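PDB 3CZP: putative polyphosphate kinase 2 from Pseudomonas aeruginosa PAO1, which transfers a phosphate from inorganic polyphosphate to AMP to make ADP, and less efficiently converts GMP to GDP. Local coordinates for residues A[5-10]-A[210-215]; A[49-54]-A[153-158]; A[84-89]-A[400-405]; A[311-316]-A[409-414]; A[468-473]-A[480-485]. One frame throughout, in Å; residues are numbered along the deposited sequence.

The chain holds two fused PPK2 domains, each with a parallel five-stranded sheet in the order 2-3-1-4-5. Interactions 1 and 2 lie in the first, with centres about 9 Å apart, on neighbouring strands 148-155 and 210-214. Interactions 4 and 5 lie in the second, about 8 Å apart, on neighbouring strands 404-412 and 467-471. The centres of the two pairs are 56 to 58 Å apart. Interaction 3 sits between them and joins the domains. Along the chain, interaction 2 falls between the two segments of interaction 1. Interaction 3 crosses interactions 1, 2 and 4, and interaction 5 comes last. The first domain seems inactive and might serve dimerization.

Interaction 1: A[5-10]-A[210-215]; sequences ESAEVG and WYVVEG. With ACT (acetate ion), chain E.
Ala-7 and Glu-214 form the tight part of this contact. The methyl of Ala-7 lies against one branch of Val-212, with CB 3.6 Å from Val-212 CG1. The carbonyl of Ala-7 presses on the side of the glutamate, and its O is 3.1 Å from Glu-214 CG. The Glu-214 chain is extended, with CG anti to the backbone N (chi1 -171°). It therefore runs past Ala-7 and delivers its carboxylate to the turn beyond. There Gly-10 N donates to Glu-214 OE1 at 2.8 Å, on the syn lone pair, in a bond bent to 145°. His-11 ND1 is bonded to the same oxygen, and Gln-160 NE2 holds OE2.

The other side is loose. Val-9 is exposed and barely touches the strand. Gly-10 lies at the exposed rim, yet its N is held by Glu-214. Well away from the N-terminal segment, Tyr-211 OH donates to the acetate O at 3.0 Å; the ion probably comes from the crystallisation liquor. Strand 210-214 is the outermost strand of the parallel sheet of the first domain, so the chain start lies along that margin. With donors on both oxygens, the buried carboxylate of Glu-214 is probably kept ionised, and it ties the N-terminal turn to the end of the strand.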
# COMPACT_ATOMS: atom_id res chain seq x y z
N GLU A 5 -4.41 -41.57 6.57
CA GLU A 5 -5.37 -42.65 6.90
C GLU A 5 -6.24 -42.37 8.14
O GLU A 5 -7.33 -42.93 8.27
CB GLU A 5 -4.68 -44.02 7.01
CG GLU A 5 -3.99 -44.44 5.70
CD GLU A 5 -3.76 -45.93 5.55
OE1 GLU A 5 -4.01 -46.72 6.50
OE2 GLU A 5 -3.32 -46.32 4.44
N SER A 6 -5.76 -41.50 9.03
CA SER A 6 -6.51 -41.08 10.23
C SER A 6 -7.85 -40.37 9.86
O SER A 6 -8.89 -40.57 10.50
CB SER A 6 -5.63 -40.14 11.06
OG SER A 6 -5.92 -40.24 12.44
N ALA A 7 -7.79 -39.60 8.78
CA ALA A 7 -8.87 -38.78 8.27
C ALA A 7 -9.52 -39.49 7.07
O ALA A 7 -10.06 -38.84 6.13
CB ALA A 7 -8.31 -37.40 7.85
N GLU A 8 -9.41 -40.81 7.06
CA GLU A 8 -10.07 -41.63 6.04
C GLU A 8 -11.01 -42.65 6.68
O GLU A 8 -11.62 -43.45 5.96
CB GLU A 8 -9.02 -42.32 5.15
CG GLU A 8 -8.32 -41.32 4.25
CD GLU A 8 -7.41 -41.94 3.24
OE1 GLU A 8 -7.22 -43.16 3.28
OE2 GLU A 8 -6.87 -41.20 2.40
N VAL A 9 -11.13 -42.58 8.01
CA VAL A 9 -11.97 -43.49 8.82
C VAL A 9 -13.48 -43.15 8.70
O VAL A 9 -14.34 -43.99 9.01
CB VAL A 9 -11.51 -43.51 10.33
CG1 VAL A 9 -12.46 -44.44 11.19
CG2 VAL A 9 -10.01 -43.93 10.47
N GLY A 10 -13.82 -41.93 8.26
CA GLY A 10 -15.24 -41.61 7.96
C GLY A 10 -15.97 -40.83 9.04
O GLY A 10 -17.14 -41.13 9.35
N TRP A 210 -0.16 -28.58 11.19
CA TRP A 210 -1.13 -28.85 10.14
C TRP A 210 -2.28 -29.60 10.79
O TRP A 210 -2.05 -30.55 11.56
CB TRP A 210 -0.55 -29.72 9.01
CG TRP A 210 0.09 -28.97 7.95
CD1 TRP A 210 1.42 -28.73 7.80
CD2 TRP A 210 -0.57 -28.33 6.87
NE1 TRP A 210 1.63 -27.99 6.67
CE2 TRP A 210 0.43 -27.73 6.07
CE3 TRP A 210 -1.92 -28.19 6.49
CZ2 TRP A 210 0.12 -27.00 4.94
CZ3 TRP A 210 -2.21 -27.48 5.33
CH2 TRP A 210 -1.21 -26.88 4.59
N TYR A 211 -3.50 -29.25 10.40
CA TYR A 211 -4.67 -29.99 10.89
C TYR A 211 -5.31 -30.65 9.67
O TYR A 211 -5.76 -29.97 8.77
CB TYR A 211 -5.63 -29.03 11.58
CG TYR A 211 -5.07 -28.32 12.81
CD1 TYR A 211 -5.00 -28.97 14.00
CD2 TYR A 211 -4.59 -27.02 12.74
CE1 TYR A 211 -4.49 -28.35 15.13
CE2 TYR A 211 -4.10 -26.38 13.85
CZ TYR A 211 -4.04 -27.08 15.05
OH TYR A 211 -3.56 -26.47 16.21
N VAL A 212 -5.31 -31.99 9.64
CA VAL A 212 -5.91 -32.76 8.57
C VAL A 212 -7.36 -33.07 8.95
O VAL A 212 -7.63 -33.73 9.96
CB VAL A 212 -5.13 -34.06 8.26
CG1 VAL A 212 -5.83 -34.84 7.13
CG2 VAL A 212 -3.65 -33.74 7.93
N VAL A 213 -8.28 -32.50 8.21
CA VAL A 213 -9.70 -32.61 8.55
C VAL A 213 -10.40 -33.38 7.46
O VAL A 213 -10.38 -32.94 6.30
CB VAL A 213 -10.35 -31.20 8.66
CG1 VAL A 213 -11.86 -31.32 9.10
CG2 VAL A 213 -9.54 -30.31 9.64
N GLU A 214 -11.00 -34.52 7.80
CA GLU A 214 -11.76 -35.29 6.83
C GLU A 214 -12.98 -34.49 6.33
O GLU A 214 -13.81 -34.01 7.11
CB GLU A 214 -12.21 -36.64 7.43
CG GLU A 214 -12.83 -37.53 6.35
CD GLU A 214 -13.13 -38.95 6.82
OE1 GLU A 214 -12.78 -39.30 7.98
OE2 GLU A 214 -13.72 -39.73 6.00
N GLY A 215 -13.10 -34.37 5.01
CA GLY A 215 -14.08 -33.46 4.43
C GLY A 215 -15.35 -34.08 3.89
O GLY A 215 -16.16 -33.39 3.25
C ACT E . -1.81 -23.01 16.71
O ACT E . -2.91 -23.59 16.82
OXT ACT E . -1.58 -22.58 15.56
CH3 ACT E . -0.82 -22.88 17.85

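Interaction 2: A[49-54]-A[153-158]; sequences NGIEGA and WFHLSK
Ala-54 puts its methyl between Phe-154 and Leu-156 at the apolar centre. Its CB is 3.7 Å from Phe-154 CB and 3.9 Å from Leu-156 CG. Ile-51 reaches along the other flank, where its CD1 is 4.2 Å from Trp-153 CZ2. Next to it Gly-50 lies over one face of the indole. Gly-50 CA stands 3.9 Å from the centroid of the Trp-153 six-membered ring, 14° off the normal, as a CH-pi contact. A chi1 of 176° swings the Trp-153 ring away from its own N and lays it along the neighbouring strand.

The strands are parallel neighbours in the sheet. Gly-50, at the end of strand 44-50, opens a P-loop-like sequence that runs on to Lys-56, as in P-loop kinases. A type II turn from Ile-51 to Ala-54 folds it back.

Outward come the polar groups. Phe-154 N donates to Asn-49 O at 2.9 Å, and Ile-51 N to Phe-154 O at 2.8 Å. Trp-153 NE1 makes a weak bond to His-155 ND1 at 3.3 Å, while His-155 NE2 is held by Glu-8. Asn-49 OD1 pairs with Asn-109. Glu-52 O and Ala-54 O are buried here without a partner in the model.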
# COMPACT_ATOMS: atom_id res chain seq x y z
N ASN A 49 -6.08 -25.56 2.33
CA ASN A 49 -5.45 -26.45 1.40
C ASN A 49 -6.11 -27.84 1.41
O ASN A 49 -6.95 -28.09 2.26
CB ASN A 49 -4.00 -26.61 1.81
CG ASN A 49 -3.13 -25.33 1.56
OD1 ASN A 49 -2.81 -24.61 2.52
ND2 ASN A 49 -2.75 -25.09 0.29
N GLY A 50 -5.75 -28.69 0.44
CA GLY A 50 -6.24 -30.03 0.37
C GLY A 50 -6.88 -30.48 -0.93
O GLY A 50 -6.61 -29.94 -1.98
N ILE A 51 -7.72 -31.49 -0.81
CA ILE A 51 -8.25 -32.18 -1.99
C ILE A 51 -9.44 -31.37 -2.52
O ILE A 51 -10.22 -30.81 -1.73
CB ILE A 51 -8.67 -33.65 -1.66
CG1 ILE A 51 -7.49 -34.40 -1.06
CG2 ILE A 51 -9.19 -34.38 -2.90
CD1 ILE A 51 -6.24 -34.41 -1.99
N GLU A 52 -9.50 -31.26 -3.85
CA GLU A 52 -10.63 -30.74 -4.60
C GLU A 52 -11.88 -31.48 -4.15
O GLU A 52 -11.92 -32.72 -4.16
CB GLU A 52 -10.38 -31.02 -6.09
CG GLU A 52 -11.54 -30.80 -7.06
CD GLU A 52 -11.48 -29.47 -7.79
OE1 GLU A 52 -11.17 -28.45 -7.13
OE2 GLU A 52 -11.75 -29.49 -9.03
N GLY A 53 -12.90 -30.72 -3.73
CA GLY A 53 -14.18 -31.33 -3.37
C GLY A 53 -14.32 -31.67 -1.89
O GLY A 53 -15.34 -32.25 -1.48
N ALA A 54 -13.31 -31.29 -1.09
CA ALA A 54 -13.25 -31.63 0.32
C ALA A 54 -13.82 -30.54 1.20
O ALA A 54 -13.71 -30.62 2.44
CB ALA A 54 -11.81 -31.97 0.72
N TRP A 153 -5.72 -28.80 6.17
CA TRP A 153 -5.76 -29.67 5.02
C TRP A 153 -7.07 -30.46 5.02
O TRP A 153 -7.27 -31.35 5.83
CB TRP A 153 -4.56 -30.63 5.05
CG TRP A 153 -4.57 -31.66 3.92
CD1 TRP A 153 -5.35 -32.75 3.82
CD2 TRP A 153 -3.75 -31.65 2.76
NE1 TRP A 153 -5.11 -33.42 2.65
CE2 TRP A 153 -4.11 -32.76 1.98
CE3 TRP A 153 -2.75 -30.81 2.28
CZ2 TRP A 153 -3.46 -33.08 0.81
CZ3 TRP A 153 -2.13 -31.12 1.09
CH2 TRP A 153 -2.48 -32.23 0.38
N PHE A 154 -7.95 -30.11 4.10
CA PHE A 154 -9.22 -30.75 3.87
C PHE A 154 -9.02 -32.00 3.03
O PHE A 154 -8.51 -31.91 1.89
CB PHE A 154 -10.17 -29.77 3.15
CG PHE A 154 -10.60 -28.62 4.02
CD1 PHE A 154 -11.85 -28.62 4.64
CD2 PHE A 154 -9.73 -27.57 4.30
CE1 PHE A 154 -12.21 -27.60 5.50
CE2 PHE A 154 -10.13 -26.50 5.12
CZ PHE A 154 -11.35 -26.53 5.71
N HIS A 155 -9.37 -33.15 3.59
CA HIS A 155 -9.03 -34.42 2.98
C HIS A 155 -10.23 -35.21 2.46
O HIS A 155 -11.27 -35.24 3.09
CB HIS A 155 -8.33 -35.31 3.99
CG HIS A 155 -7.64 -36.46 3.35
ND1 HIS A 155 -6.69 -36.30 2.37
CD2 HIS A 155 -7.81 -37.80 3.51
CE1 HIS A 155 -6.27 -37.49 1.98
NE2 HIS A 155 -6.94 -38.41 2.65
N LEU A 156 -10.01 -35.93 1.35
CA LEU A 156 -10.85 -37.04 0.97
C LEU A 156 -9.93 -38.15 0.56
O LEU A 156 -8.83 -37.91 0.08
CB LEU A 156 -11.78 -36.69 -0.20
CG LEU A 156 -12.87 -35.62 -0.08
CD1 LEU A 156 -13.47 -35.32 -1.49
CD2 LEU A 156 -13.94 -36.01 0.95
N SER A 157 -10.38 -39.38 0.75
CA SER A 157 -9.68 -40.52 0.20
C SER A 157 -10.00 -40.64 -1.27
O SER A 157 -10.92 -40.02 -1.79
CB SER A 157 -10.01 -41.83 0.95
OG SER A 157 -11.34 -42.20 0.73
N LYS A 158 -9.21 -41.47 -1.92
CA LYS A 158 -9.37 -41.68 -3.34
C LYS A 158 -10.79 -42.10 -3.68
O LYS A 158 -11.40 -41.53 -4.57
CB LYS A 158 -8.36 -42.71 -3.81
CG LYS A 158 -8.18 -42.77 -5.30
CD LYS A 158 -7.00 -43.63 -5.59
CE LYS A 158 -6.73 -43.79 -7.10
NZ LYS A 158 -6.05 -42.62 -7.72

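Interaction 3: A[84-89]-A[400-405]; sequences ELERPP and SEYGII
Tyr-402 carries most of this contact, which has three kinds of interaction. The first is a hydrogen bond. Tyr-402 OH donates to Leu-85 O at 2.6 Å, a short bond at the end of helix 82-85. The donor lies tilted 22° from the carbonyl plane. The oxygen lies at the edge of the ring, near its plane.

The second is contact over the ring face. Backbone atoms of Arg-87 and Pro-88 cover one side of the phenol. Pro-88 CA is 3.9 Å from the centroid of the Tyr-402 ring and 21° off its normal, a CH-pi contact. Arg-87 O comes over the same face nearer the hydroxyl end, 3.5 Å from Tyr-402 CZ. With chi1 at -172° the tyrosine points away from its own N, and this sends the ring out from the helix end and across the proline chain. Arg-357 adds a cation-pi contact to the ring.

The third is apolar. The Pro-88 side chain crosses that of Tyr-402 at about a right angle, with Pro-88 CB 3.8 Å from Tyr-402 CB. It also meets Ile-404, Pro-88 CG to Ile-404 CD1 3.7 Å. Pro-89 CD touches the ring at Tyr-402 CD1, 3.7 Å away.

Right after Tyr-402, Gly-403 closes helix 382-402 with a Schellman motif and turns the chain into strand 404-412. The aromatic residue at that helix end packs against the Pro-88/Pro-89 loop of the other PPK2 domain. This is an interface between the two fused domains of one chain.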
# COMPACT_ATOMS: atom_id res chain seq x y z
N GLU A 84 2.97 -7.97 -8.98
CA GLU A 84 3.35 -9.19 -8.28
C GLU A 84 4.34 -10.07 -9.06
O GLU A 84 5.25 -10.63 -8.48
CB GLU A 84 2.11 -10.00 -7.95
CG GLU A 84 1.33 -9.26 -6.88
CD GLU A 84 -0.03 -9.81 -6.58
OE1 GLU A 84 -0.56 -10.61 -7.41
OE2 GLU A 84 -0.57 -9.37 -5.53
N LEU A 85 4.09 -10.20 -10.35
CA LEU A 85 4.94 -10.96 -11.27
C LEU A 85 6.31 -10.34 -11.51
O LEU A 85 7.27 -11.05 -11.84
CB LEU A 85 4.28 -11.04 -12.67
CG LEU A 85 3.08 -11.95 -12.93
CD1 LEU A 85 2.51 -11.65 -14.38
CD2 LEU A 85 3.49 -13.35 -12.76
N GLU A 86 6.38 -9.01 -11.43
CA GLU A 86 7.67 -8.30 -11.59
C GLU A 86 8.49 -8.15 -10.28
O GLU A 86 9.52 -7.45 -10.26
CB GLU A 86 7.40 -6.90 -12.15
CG GLU A 86 6.86 -6.90 -13.58
CD GLU A 86 7.71 -7.71 -14.56
OE1 GLU A 86 8.95 -7.77 -14.36
OE2 GLU A 86 7.13 -8.30 -15.52
N ARG A 87 8.05 -8.82 -9.24
CA ARG A 87 8.74 -8.83 -7.97
C ARG A 87 8.99 -10.28 -7.48
O ARG A 87 8.36 -11.21 -7.98
CB ARG A 87 7.90 -8.04 -6.97
CG ARG A 87 7.97 -6.53 -7.21
CD ARG A 87 7.11 -5.74 -6.28
NE ARG A 87 7.23 -4.32 -6.49
CZ ARG A 87 6.69 -3.64 -7.50
NH1 ARG A 87 6.02 -4.25 -8.45
NH2 ARG A 87 6.92 -2.35 -7.59
N PRO A 88 9.88 -10.49 -6.50
CA PRO A 88 10.10 -11.86 -6.05
C PRO A 88 8.82 -12.53 -5.55
O PRO A 88 7.91 -11.82 -5.13
CB PRO A 88 11.13 -11.72 -4.95
CG PRO A 88 11.78 -10.33 -5.22
CD PRO A 88 10.75 -9.51 -5.79
N PRO A 89 8.67 -13.84 -5.80
CA PRO A 89 7.44 -14.56 -5.50
C PRO A 89 6.85 -14.34 -4.12
O PRO A 89 5.64 -14.40 -4.00
CB PRO A 89 7.82 -16.06 -5.66
CG PRO A 89 9.22 -16.09 -6.09
CD PRO A 89 9.60 -14.71 -6.56
N SER A 400 18.05 -12.26 -4.29
CA SER A 400 19.09 -12.77 -5.21
C SER A 400 18.52 -13.78 -6.21
O SER A 400 18.81 -13.74 -7.40
CB SER A 400 20.21 -13.43 -4.41
OG SER A 400 21.30 -13.81 -5.23
N GLU A 401 17.74 -14.72 -5.69
CA GLU A 401 17.17 -15.80 -6.47
C GLU A 401 16.27 -15.30 -7.58
O GLU A 401 16.16 -15.91 -8.64
CB GLU A 401 16.43 -16.77 -5.55
CG GLU A 401 17.43 -17.69 -4.84
CD GLU A 401 16.83 -18.89 -4.07
OE1 GLU A 401 15.59 -19.00 -3.86
OE2 GLU A 401 17.68 -19.71 -3.66
N TYR A 402 15.61 -14.17 -7.36
CA TYR A 402 14.76 -13.56 -8.36
C TYR A 402 15.59 -12.73 -9.35
O TYR A 402 15.10 -12.33 -10.38
CB TYR A 402 13.65 -12.73 -7.66
CG TYR A 402 12.61 -12.24 -8.63
CD1 TYR A 402 11.69 -13.10 -9.19
CD2 TYR A 402 12.59 -10.93 -9.03
CE1 TYR A 402 10.78 -12.65 -10.07
CE2 TYR A 402 11.70 -10.49 -9.95
CZ TYR A 402 10.78 -11.34 -10.44
OH TYR A 402 9.87 -10.88 -11.40
N GLY A 403 16.88 -12.49 -9.07
CA GLY A 403 17.78 -11.73 -9.99
C GLY A 403 18.05 -10.30 -9.51
O GLY A 403 18.61 -9.48 -10.23
N ILE A 404 17.66 -9.98 -8.28
CA ILE A 404 17.96 -8.69 -7.69
C ILE A 404 19.41 -8.70 -7.26
O ILE A 404 19.88 -9.61 -6.60
CB ILE A 404 17.03 -8.32 -6.50
CG1 ILE A 404 15.55 -8.47 -6.94
CG2 ILE A 404 17.38 -6.96 -5.95
CD1 ILE A 404 14.49 -7.87 -6.00
N ILE A 405 20.11 -7.64 -7.67
CA ILE A 405 21.49 -7.39 -7.31
C ILE A 405 21.55 -6.64 -6.01
O ILE A 405 21.14 -5.52 -5.93
CB ILE A 405 22.18 -6.58 -8.43
CG1 ILE A 405 22.04 -7.32 -9.78
CG2 ILE A 405 23.69 -6.31 -8.11
CD1 ILE A 405 22.48 -6.48 -10.94

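Interaction 4: A[311-316]-A[409-414]; sequences AGKGGA and FWLAID
Ala-311 and Leu-411 meet through apolar atoms. The methyl of Ala-311 points at the strand, with CB 3.9 Å from Leu-411 CB. Ile-413 comes from further along the chain. Its CD1 rests 3.6 Å from Ala-311 CA, and its CG2 lies 4.2 Å from Ala-311 CB. Ile-413 has CG1 between its backbone N and carbonyl carbon (chi1 64°), a crowded position that brings both CD1 and CG2 against Ala-311. Leu-411 turns its CD2 branch toward the helix. This CD2 is 4.3 Å from Ala-316 CB, and it also approaches the aliphatic part of Lys-313 at CG.

Residues 311-314 end the sequence GNDAAGKG, a Walker A motif (P-loop), in the second PPK2 domain. Residues 313-316 form the first turn of the helix that follows, with Gly-312 at the N-cap. Strand 404-412 is next to strand 300-307, which leads into the P-loop. Leu-411 packs on the end of the loop and the first helical turn, and Ile-413 on Ala-311.

Contacts with backbone oxygens form a second group. Ala-311 CB is 3.5 Å from Leu-411 O. Leu-411 CD2 lies 3.6 Å from Gly-312 O, and that oxygen is also the acceptor for Ala-316 N in the first turn of the helix.

Several polar groups are bonded outside the two segments. The N-H groups of Gly-312 and Lys-313 both bond to one oxygen of a glycerol, probably from the crystallisation liquor. Just past the contact, Asp-414 is the cap that starts helix 415-427.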
# COMPACT_ATOMS: atom_id res chain seq x y z
N ALA A 311 29.18 9.72 8.81
CA ALA A 311 30.10 8.93 7.97
C ALA A 311 30.04 9.37 6.51
O ALA A 311 30.95 9.12 5.73
CB ALA A 311 29.82 7.40 8.08
N GLY A 312 28.95 10.06 6.17
CA GLY A 312 28.78 10.64 4.84
C GLY A 312 27.98 9.73 3.91
O GLY A 312 28.32 9.60 2.74
N LYS A 313 26.90 9.14 4.40
CA LYS A 313 26.00 8.31 3.55
C LYS A 313 25.24 9.12 2.49
O LYS A 313 25.12 8.70 1.34
CB LYS A 313 24.97 7.52 4.40
CG LYS A 313 25.50 6.28 5.10
CD LYS A 313 24.42 5.69 6.03
CE LYS A 313 24.33 6.45 7.41
NZ LYS A 313 23.10 5.96 8.16
N GLY A 314 24.72 10.27 2.90
CA GLY A 314 24.00 11.16 2.01
C GLY A 314 24.84 11.59 0.83
O GLY A 314 24.39 11.61 -0.31
N GLY A 315 26.08 11.92 1.12
CA GLY A 315 26.98 12.35 0.08
C GLY A 315 27.31 11.23 -0.88
O GLY A 315 27.28 11.45 -2.09
N ALA A 316 27.65 10.05 -0.35
CA ALA A 316 27.90 8.87 -1.23
C ALA A 316 26.68 8.55 -2.06
O ALA A 316 26.80 8.22 -3.25
CB ALA A 316 28.37 7.63 -0.44
N PHE A 409 26.72 -1.48 2.05
CA PHE A 409 27.85 -0.64 2.44
C PHE A 409 27.81 -0.31 3.93
O PHE A 409 26.80 0.16 4.45
CB PHE A 409 27.84 0.68 1.63
CG PHE A 409 28.00 0.50 0.11
CD1 PHE A 409 29.23 0.14 -0.45
CD2 PHE A 409 26.93 0.67 -0.74
CE1 PHE A 409 29.37 -0.04 -1.78
CE2 PHE A 409 27.09 0.51 -2.10
CZ PHE A 409 28.30 0.15 -2.62
N TRP A 410 28.93 -0.50 4.61
CA TRP A 410 29.14 0.03 5.92
C TRP A 410 30.21 1.07 5.76
O TRP A 410 31.35 0.75 5.48
CB TRP A 410 29.62 -1.02 6.94
CG TRP A 410 29.94 -0.37 8.21
CD1 TRP A 410 31.20 0.03 8.66
CD2 TRP A 410 29.01 0.13 9.18
NE1 TRP A 410 31.07 0.70 9.88
CE2 TRP A 410 29.75 0.77 10.21
CE3 TRP A 410 27.61 0.09 9.28
CZ2 TRP A 410 29.14 1.35 11.32
CZ3 TRP A 410 27.00 0.69 10.40
CH2 TRP A 410 27.76 1.31 11.39
N LEU A 411 29.82 2.33 5.91
CA LEU A 411 30.77 3.43 5.83
C LEU A 411 31.41 3.63 7.20
O LEU A 411 30.74 4.01 8.17
CB LEU A 411 30.14 4.73 5.31
CG LEU A 411 30.16 4.92 3.79
CD1 LEU A 411 29.46 3.81 3.05
CD2 LEU A 411 29.51 6.31 3.46
N ALA A 412 32.71 3.39 7.26
CA ALA A 412 33.45 3.41 8.51
C ALA A 412 34.27 4.70 8.63
O ALA A 412 34.99 5.06 7.70
CB ALA A 412 34.33 2.16 8.62
N ILE A 413 34.15 5.38 9.77
CA ILE A 413 35.01 6.51 10.09
C ILE A 413 35.51 6.30 11.52
O ILE A 413 34.91 5.50 12.27
CB ILE A 413 34.34 7.93 9.96
CG1 ILE A 413 33.19 8.12 10.93
CG2 ILE A 413 33.90 8.26 8.51
CD1 ILE A 413 32.40 9.48 10.70
N ASP A 414 36.58 7.01 11.91
CA ASP A 414 37.04 6.92 13.30
C ASP A 414 36.39 8.00 14.17
O ASP A 414 35.66 8.87 13.64
CB ASP A 414 38.57 6.86 13.43
CG ASP A 414 39.26 8.06 12.81
OD1 ASP A 414 38.70 9.17 12.91
OD2 ASP A 414 40.38 7.88 12.23

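Interaction 5: A[468-473]-A[480-485]; sequences TLVEAN and VKVLRT
Lys-481 and Glu-471 form the polar link of this contact. Lys-481 NZ lies 2.7 Å from Glu-471 OE1, a salt bridge that uses the syn lone pair of the oxygen. The same nitrogen makes a weak bond to the backbone, Lys-481 NZ to Leu-469 O 3.3 Å. The ammonium group thus has two acceptors on the strand. The lysine chain leaves the helix directed away from its own N (chi1 177°) and stays extended beyond CG. It reaches across the strand while the bent Glu-471 chain (chi2 81°) curls back to meet it.

The aliphatic part of Lys-481 runs alongside Val-470, pointing the other way, with CD 4.2 Å from Val-470 CG1. Val-470 CG2 also packs on Val-482 CG2 at 4.2 Å.

At the other end Thr-468 and Thr-485 meet tip to tip, with Thr-468 OG1 3.6 Å from Thr-485 CG2. Thr-485 OG1 turns to its own helix and donates to Lys-481 O at 2.8 Å. That oxygen also takes Thr-485 N at 2.9 Å, and the two donors come from opposite faces of its plane.

The axes of strand 468-471 and helix 480-485 run at 154° and come within 9.2 Å. An outermost parallel strand that turns back into a nearly antiparallel helix on the sheet is the closing beta-alpha unit of a P-loop kinase-like alpha/beta fold.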
# COMPACT_ATOMS: atom_id res chain seq x y z
N THR A 468 30.38 -4.71 2.09
CA THR A 468 31.53 -3.90 1.68
C THR A 468 31.75 -2.88 2.72
O THR A 468 30.89 -2.07 2.98
CB THR A 468 31.27 -3.15 0.34
OG1 THR A 468 30.81 -4.09 -0.62
CG2 THR A 468 32.57 -2.40 -0.19
N LEU A 469 32.92 -2.95 3.35
CA LEU A 469 33.32 -1.99 4.32
C LEU A 469 34.01 -0.83 3.56
O LEU A 469 35.03 -1.03 2.89
CB LEU A 469 34.24 -2.64 5.40
CG LEU A 469 33.72 -3.94 6.04
CD1 LEU A 469 34.79 -4.66 6.86
CD2 LEU A 469 32.42 -3.73 6.88
N VAL A 470 33.44 0.37 3.67
CA VAL A 470 33.98 1.54 2.99
C VAL A 470 34.79 2.37 3.99
O VAL A 470 34.28 2.79 5.01
CB VAL A 470 32.85 2.36 2.33
CG1 VAL A 470 33.44 3.54 1.54
CG2 VAL A 470 31.97 1.46 1.43
N GLU A 471 36.06 2.55 3.72
CA GLU A 471 36.96 3.40 4.54
C GLU A 471 36.55 4.83 4.21
O GLU A 471 36.80 5.31 3.10
CB GLU A 471 38.43 3.17 4.18
CG GLU A 471 38.98 1.77 4.43
CD GLU A 471 38.63 0.75 3.34
OE1 GLU A 471 37.83 1.04 2.42
OE2 GLU A 471 39.15 -0.36 3.44
N ALA A 472 35.87 5.50 5.13
CA ALA A 472 35.08 6.70 4.78
C ALA A 472 35.59 8.00 5.37
O ALA A 472 35.00 9.06 5.13
CB ALA A 472 33.60 6.46 5.16
N ASN A 473 36.73 7.97 6.06
CA ASN A 473 37.35 9.19 6.57
C ASN A 473 37.59 10.26 5.48
O ASN A 473 37.57 11.44 5.78
CB ASN A 473 38.70 8.90 7.25
CG ASN A 473 38.58 8.44 8.69
OD1 ASN A 473 37.50 8.20 9.18
ND2 ASN A 473 39.75 8.31 9.39
N VAL A 480 33.99 7.04 -4.59
CA VAL A 480 34.41 6.26 -5.76
C VAL A 480 34.29 4.78 -5.48
O VAL A 480 33.84 4.02 -6.31
CB VAL A 480 35.86 6.67 -6.20
CG1 VAL A 480 36.32 5.78 -7.33
CG2 VAL A 480 35.87 8.18 -6.58
N LYS A 481 34.68 4.35 -4.29
CA LYS A 481 34.54 2.95 -3.89
C LYS A 481 33.07 2.45 -3.92
O LYS A 481 32.78 1.35 -4.40
CB LYS A 481 35.17 2.77 -2.51
CG LYS A 481 35.04 1.39 -1.95
CD LYS A 481 35.93 1.15 -0.77
CE LYS A 481 35.98 -0.36 -0.38
NZ LYS A 481 37.17 -0.71 0.44
N VAL A 482 32.14 3.30 -3.48
CA VAL A 482 30.71 2.97 -3.50
C VAL A 482 30.27 2.74 -4.95
O VAL A 482 29.66 1.71 -5.28
CB VAL A 482 29.85 4.10 -2.81
CG1 VAL A 482 28.41 3.97 -3.20
CG2 VAL A 482 30.00 4.05 -1.26
N LEU A 483 30.59 3.70 -5.81
CA LEU A 483 30.22 3.60 -7.21
C LEU A 483 30.90 2.36 -7.83
O LEU A 483 30.23 1.54 -8.44
CB LEU A 483 30.59 4.86 -7.98
CG LEU A 483 29.57 6.01 -8.02
CD1 LEU A 483 30.32 7.31 -8.16
CD2 LEU A 483 28.57 5.84 -9.16
N ARG A 484 32.20 2.20 -7.61
CA ARG A 484 32.91 1.07 -8.23
C ARG A 484 32.33 -0.30 -7.84
O ARG A 484 32.24 -1.19 -8.66
CB ARG A 484 34.35 1.09 -7.87
CG ARG A 484 35.21 0.17 -8.70
CD ARG A 484 36.66 0.33 -8.30
NE ARG A 484 37.31 1.52 -8.83
CZ ARG A 484 37.84 2.51 -8.10
NH1 ARG A 484 38.45 3.52 -8.71
NH2 ARG A 484 37.73 2.54 -6.76
N THR A 485 31.94 -0.43 -6.57
CA THR A 485 31.34 -1.64 -6.06
C THR A 485 30.01 -1.97 -6.71
O THR A 485 29.74 -3.13 -7.10
CB THR A 485 31.12 -1.60 -4.55
OG1 THR A 485 32.36 -1.33 -3.87
CG2 THR A 485 30.54 -2.95 -4.06